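Local coordinates for H127A/Y244A mutant of alginate lyase AlyC3 in complex with dimannuronate (Psychromonas sp., PDB 7C8F), which derives from a family PL7 lyase that cleaves alginate, probably by beta-elimination, and binds a dimannuronate ligand, at residues K111-S115 with K116-I120; V224-D227 with I228-R232. All coordinates share one frame; numbering follows the deposited sequence.

Contact 1. Residues K111-S115 with K116-I120. With BEM (beta-D-mannopyranuronic acid), chain D.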
loop_
_atom_site.group_PDB
_atom_site.type_symbol
_atom_site.label_atom_id
_atom_site.label_comp_id
_atom_site.label_asym_id
_atom_site.label_seq_id
_atom_site.Cartn_x
_atom_site.Cartn_y
_atom_site.Cartn_z
ATOM N N LYS B 111 -7.642 -33.700 -19.424
ATOM C CA LYS B 111 -7.917 -34.354 -20.723
ATOM C C LYS B 111 -8.723 -33.562 -21.693
ATOM O O LYS B 111 -8.413 -33.474 -22.857
ATOM C CB LYS B 111 -8.787 -35.602 -20.509
ATOM C CG LYS B 111 -8.165 -36.952 -20.536
ATOM C CD LYS B 111 -9.103 -37.999 -19.942
ATOM C CE LYS B 111 -10.576 -37.799 -20.273
ATOM N NZ LYS B 111 -11.449 -38.991 -19.980
ATOM N N ASN B 112 -9.808 -33.032 -21.213
ATOM C CA ASN B 112 -10.702 -32.303 -22.049
ATOM C C ASN B 112 -10.598 -30.815 -21.902
ATOM O O ASN B 112 -11.481 -30.124 -22.285
ATOM C CB ASN B 112 -12.116 -32.744 -21.724
ATOM C CG ASN B 112 -12.512 -34.033 -22.414
ATOM O OD1 ASN B 112 -13.217 -34.827 -21.853
ATOM N ND2 ASN B 112 -12.127 -34.188 -23.634
ATOM N N SER B 113 -9.506 -30.322 -21.331
ATOM C CA SER B 113 -9.369 -28.893 -21.174
ATOM C C SER B 113 -8.846 -28.151 -22.361
ATOM O O SER B 113 -7.977 -28.588 -23.034
ATOM C CB SER B 113 -8.398 -28.582 -20.001
ATOM O OG SER B 113 -8.222 -27.214 -19.824
ATOM N N ASN B 114 -9.390 -26.998 -22.586
ATOM C CA ASN B 114 -8.847 -26.081 -23.577
ATOM C C ASN B 114 -8.329 -24.801 -22.933
ATOM O O ASN B 114 -8.191 -23.779 -23.611
ATOM C CB ASN B 114 -9.868 -25.783 -24.676
ATOM C CG ASN B 114 -11.026 -24.940 -24.188
ATOM O OD1 ASN B 114 -11.281 -24.843 -22.988
ATOM N ND2 ASN B 114 -11.743 -24.329 -25.126
ATOM N N SER B 115 -8.050 -24.840 -21.632
ATOM C CA SER B 115 -7.461 -23.694 -20.956
ATOM C C SER B 115 -6.039 -23.476 -21.451
ATOM O O SER B 115 -5.303 -24.433 -21.707
ATOM C CB SER B 115 -7.433 -23.941 -19.445
ATOM O OG SER B 115 -6.744 -22.897 -18.772
ATOM N N LYS B 116 -5.656 -22.204 -21.582
ATOM C CA LYS B 116 -4.269 -21.866 -21.864
ATOM C C LYS B 116 -3.387 -21.999 -20.629
ATOM O O LYS B 116 -2.159 -22.063 -20.760
ATOM C CB LYS B 116 -4.172 -20.439 -22.411
ATOM C CG LYS B 116 -4.991 -20.194 -23.674
ATOM C CD LYS B 116 -4.875 -18.745 -24.138
ATOM C CE LYS B 116 -3.494 -18.435 -24.712
ATOM N NZ LYS B 116 -3.344 -18.892 -26.126
ATOM N N GLN B 117 -3.987 -22.066 -19.441
ATOM C CA GLN B 117 -3.243 -22.118 -18.189
ATOM C C GLN B 117 -2.974 -23.553 -17.738
ATOM O O GLN B 117 -1.821 -23.933 -17.501
ATOM C CB GLN B 117 -4.035 -21.361 -17.119
ATOM C CG GLN B 117 -3.245 -21.029 -15.886
ATOM C CD GLN B 117 -3.946 -20.002 -15.033
ATOM O OE1 GLN B 117 -4.999 -19.481 -15.404
ATOM N NE2 GLN B 117 -3.370 -19.705 -13.877
ATOM N N ASN B 118 -4.017 -24.373 -17.619
ATOM C CA ASN B 118 -3.873 -25.779 -17.247
ATOM C C ASN B 118 -3.016 -25.945 -15.988
ATOM O O ASN B 118 -1.961 -26.581 -15.988
ATOM C CB ASN B 118 -3.375 -26.628 -18.424
ATOM C CG ASN B 118 -4.512 -27.058 -19.334
ATOM O OD1 ASN B 118 -5.675 -26.758 -19.061
ATOM N ND2 ASN B 118 -4.188 -27.754 -20.411
ATOM N N GLU B 119 -3.522 -25.360 -14.890
ATOM C CA GLU B 119 -2.900 -25.432 -13.572
ATOM C C GLU B 119 -3.931 -25.877 -12.543
ATOM O O GLU B 119 -5.132 -25.627 -12.695
ATOM C CB GLU B 119 -2.335 -24.052 -13.135
ATOM C CG GLU B 119 -1.167 -23.588 -13.999
ATOM C CD GLU B 119 -0.812 -22.134 -13.829
ATOM O OE1 GLU B 119 -1.356 -21.461 -12.922
ATOM O OE2 GLU B 119 0.026 -21.653 -14.619
ATOM N N ILE B 120 -3.452 -26.553 -11.498
ATOM C CA ILE B 120 -4.203 -26.772 -10.261
ATOM C C ILE B 120 -3.427 -26.081 -9.153
ATOM O O ILE B 120 -2.262 -26.416 -8.913
ATOM C CB ILE B 120 -4.368 -28.269 -9.937
ATOM C CG1 ILE B 120 -5.233 -28.955 -10.997
ATOM C CG2 ILE B 120 -4.991 -28.438 -8.520
ATOM C CD1 ILE B 120 -5.045 -30.475 -11.056
HETATM C C1 BEM D . -6.267 -15.488 -9.851
HETATM C C2 BEM D . -6.168 -16.450 -11.031
HETATM O O2 BEM D . -6.593 -15.804 -12.221
HETATM C C3 BEM D . -4.722 -16.834 -11.233
HETATM O O3 BEM D . -4.563 -17.545 -12.415
HETATM C C4 BEM D . -3.990 -15.576 -11.541
HETATM O O4 BEM D . -2.705 -15.827 -12.029
HETATM C C5 BEM D . -4.021 -14.746 -10.309
HETATM O O5 BEM D . -5.373 -14.438 -10.090
HETATM C C6 BEM D . -3.239 -13.513 -10.520
HETATM O O6B BEM D . -3.807 -12.504 -10.863
HETATM O O6A BEM D . -2.112 -13.558 -10.122
#

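Contact 2. Residues V224-D227 with I228-R232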
loop_
_atom_site.group_PDB
_atom_site.type_symbol
_atom_site.label_atom_id
_atom_site.label_comp_id
_atom_site.label_asym_id
_atom_site.label_seq_id
_atom_site.Cartn_x
_atom_site.Cartn_y
_atom_site.Cartn_z
ATOM N N VAL B 224 13.132 -21.496 -2.211
ATOM C CA VAL B 224 12.742 -20.106 -2.434
ATOM C C VAL B 224 13.028 -19.318 -1.167
ATOM O O VAL B 224 12.588 -19.708 -0.078
ATOM C CB VAL B 224 11.246 -19.988 -2.790
ATOM C CG1 VAL B 224 10.866 -18.522 -3.026
ATOM C CG2 VAL B 224 10.919 -20.827 -4.012
ATOM N N GLU B 225 13.730 -18.196 -1.310
ATOM C CA GLU B 225 13.943 -17.235 -0.220
ATOM C C GLU B 225 13.830 -15.867 -0.879
ATOM O O GLU B 225 14.821 -15.300 -1.359
ATOM C CB GLU B 225 15.294 -17.449 0.444
ATOM C CG GLU B 225 15.514 -16.607 1.685
ATOM C CD GLU B 225 16.705 -17.085 2.500
ATOM O OE1 GLU B 225 17.153 -18.234 2.290
ATOM O OE2 GLU B 225 17.191 -16.311 3.351
ATOM N N HIS B 226 12.605 -15.353 -0.927
ATOM C CA HIS B 226 12.254 -14.228 -1.782
ATOM C C HIS B 226 11.928 -13.007 -0.925
ATOM O O HIS B 226 11.102 -13.085 -0.008
ATOM C CB HIS B 226 11.057 -14.612 -2.642
ATOM C CG HIS B 226 10.630 -13.542 -3.592
ATOM N ND1 HIS B 226 11.406 -13.150 -4.663
ATOM C CD2 HIS B 226 9.523 -12.764 -3.626
ATOM C CE1 HIS B 226 10.784 -12.190 -5.323
ATOM N NE2 HIS B 226 9.636 -11.943 -4.718
ATOM N N ASP B 227 12.581 -11.882 -1.215
ATOM C CA ASP B 227 12.340 -10.629 -0.499
ATOM C C ASP B 227 10.972 -10.085 -0.903
ATOM O O ASP B 227 10.696 -9.920 -2.094
ATOM C CB ASP B 227 13.460 -9.645 -0.866
ATOM C CG ASP B 227 13.343 -8.273 -0.184
ATOM O OD1 ASP B 227 12.307 -7.949 0.412
ATOM O OD2 ASP B 227 14.315 -7.487 -0.280
ATOM N N ILE B 228 10.099 -9.833 0.089
ATOM C CA ILE B 228 8.757 -9.317 -0.178
ATOM C C ILE B 228 8.527 -7.964 0.493
ATOM O O ILE B 228 7.401 -7.646 0.888
ATOM C CB ILE B 228 7.671 -10.336 0.223
ATOM C CG1 ILE B 228 7.818 -10.768 1.690
ATOM C CG2 ILE B 228 7.733 -11.553 -0.688
ATOM C CD1 ILE B 228 6.599 -11.506 2.247
ATOM N N ASP B 229 9.560 -7.171 0.613
ATOM C CA ASP B 229 9.443 -5.821 1.185
ATOM C C ASP B 229 8.297 -5.046 0.492
ATOM O O ASP B 229 7.593 -4.325 1.107
ATOM C CB ASP B 229 10.790 -5.103 0.980
ATOM C CG ASP B 229 10.980 -3.816 1.772
ATOM O OD1 ASP B 229 10.268 -3.514 2.647
ATOM O OD2 ASP B 229 11.956 -3.192 1.469
ATOM N N TYR B 230 8.170 -5.239 -0.796
ATOM C CA TYR B 230 7.145 -4.570 -1.584
ATOM C C TYR B 230 5.694 -4.829 -1.171
ATOM O O TYR B 230 4.845 -4.083 -1.506
ATOM C CB TYR B 230 7.297 -4.912 -3.082
ATOM C CG TYR B 230 7.218 -6.395 -3.403
ATOM C CD1 TYR B 230 6.009 -7.007 -3.588
ATOM C CD2 TYR B 230 8.355 -7.152 -3.505
ATOM C CE1 TYR B 230 5.933 -8.339 -3.835
ATOM C CE2 TYR B 230 8.295 -8.481 -3.767
ATOM C CZ TYR B 230 7.090 -9.062 -3.916
ATOM O OH TYR B 230 7.053 -10.386 -4.193
ATOM N N TRP B 231 5.482 -5.913 -0.448
ATOM C CA TRP B 231 4.180 -6.354 0.002
ATOM C C TRP B 231 3.859 -5.985 1.445
ATOM O O TRP B 231 2.874 -6.356 1.955
ATOM C CB TRP B 231 4.180 -7.874 -0.084
ATOM C CG TRP B 231 2.878 -8.614 -0.186
ATOM C CD1 TRP B 231 2.271 -9.310 0.777
ATOM C CD2 TRP B 231 2.093 -8.778 -1.352
ATOM N NE1 TRP B 231 1.139 -9.890 0.316
ATOM C CE2 TRP B 231 1.005 -9.582 -1.007
ATOM C CE3 TRP B 231 2.203 -8.319 -2.662
ATOM C CZ2 TRP B 231 0.044 -9.935 -1.930
ATOM C CZ3 TRP B 231 1.249 -8.669 -3.550
ATOM C CH2 TRP B 231 0.194 -9.473 -3.184
ATOM N N ARG B 232 4.752 -5.255 2.057
ATOM C CA ARG B 232 4.676 -4.954 3.484
ATOM C C ARG B 232 3.390 -4.421 4.063
ATOM O O ARG B 232 3.065 -4.749 5.184
ATOM C CB ARG B 232 5.860 -4.080 3.914
ATOM C CG ARG B 232 5.906 -2.688 3.332
ATOM C CD ARG B 232 7.251 -2.020 3.558
ATOM N NE ARG B 232 7.380 -0.680 3.005
ATOM C CZ ARG B 232 7.774 -0.423 1.777
ATOM N NH1 ARG B 232 8.023 -1.380 0.941
ATOM N NH2 ARG B 232 7.916 0.796 1.370
HETATM O O HOH W 1 14.167 -5.049 0.372
#

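Contact 1. Residues K111-S115 with K116-I120
S113 and N118 meet where an ST turn leads into a G1 beta bulge, at the entry to strand 119-129 of the beta-jelly roll, the fold of PL7 lyases. S113 OG has three partners. It accepts from S115 N at 3.0 Å, which closes the ST turn, and from the backbone N of T247. Its own proton goes to N118 OD1 at 2.7 Å, entering in the carbonyl plane on a lone pair and thereby fixing the rotation of the buried amide. On the other branch, N118 ND2 bonds to E149, so the amide links the turn to a neighbouring loop. N114 turns its side chain outward, and its backbone N bonds to T247 OG1. S115 then repeats the principle: OG lies anti to its own backbone N (chi1 174°), folded forward over the next peptides. There S115 OG accepts from Q117 N at 3.0 Å and, weakly, from N118 N at 3.3 Å. With its amides so engaged, the chain passes through the left-handed conformation of N118 (phi 51°), where N118 and E119 both face Q245 in the bulge. Just before the bulge, the extended side chain of Q117 carries its amide into the glycan pocket. Q117 NE2 donates to E119 OE1 at 2.8 Å, from above the carboxylate plane, and to O3 of the mannuronate at 2.9 Å, in a nearly straight bond of 169°.

Contact 2. Residues V224-D227 with I228-R232
H226 and Y230 join the end of strand 221-227, at the margin of the seven-stranded sheet, to the 3-10 turn 229-231 that follows, while D227 makes an Asx turn between them. Among the hydrogen bonds, H226 NE2 donates to Y230 OH at 3.1 Å, in the imidazole plane but bent to 137°. The same hydroxyl bonds to the backbone O of K163, tying the tyrosine directly, and the histidine through it, to the end of strand 157-163. In the Asx turn D227 OD1 accepts from D229 N at 2.9 Å, and a water bridges D227 OD2 to D229 OD2. D229 O receives R232 N and R232 NH1 on opposite faces of its carbonyl plane, the latter at 3.0 Å. Charge adds to this: D229 has salt bridges to K212 and to R87 of the second subunit, which probably ease the proximity of the D227 carboxylate. The remaining contacts are van der Waals. The H226 and Y230 rings meet rim to rim with planes at 66°, neither lying over the other. I228 CG2 approaches H226 CD2 to 3.6 Å, and the backbone of I228 lies against one face of the tyrosine. A phenylalanine in place of Y230 would probably keep much of the ring packing but leave the K163 carbonyl without its hydroxyl mate and H226 NE2 with little beyond a weak bond to N164. With CG between the backbone N and the carbonyl carbon (chi1 58°), the tyrosine ring turns back to the strand, bringing Y230 CE2 within 3.3 Å of D227 O.

How the contacts relate
The two contacts illustrate one principle, a side chain bonding to backbone amides where loop and strand meet, at opposite ends of two strands. Contact 1 opens strand 119-129; contact 2 leads into strand 235-240, and these strands pair antiparallel in the larger sheet. Their centres are 29 Å apart and their nearest atoms about 15 Å, so they do not touch. Contact 1 supplies a ligand-binding residue, Q117, whose side chain is also about 7 Å from the other mannuronate unit. In contact 2 the Y230 side chain remains about 11 Å from the sugar, and D229 and R232 face the second subunit instead: one contact serves the glycan pocket, the other the dimer interface.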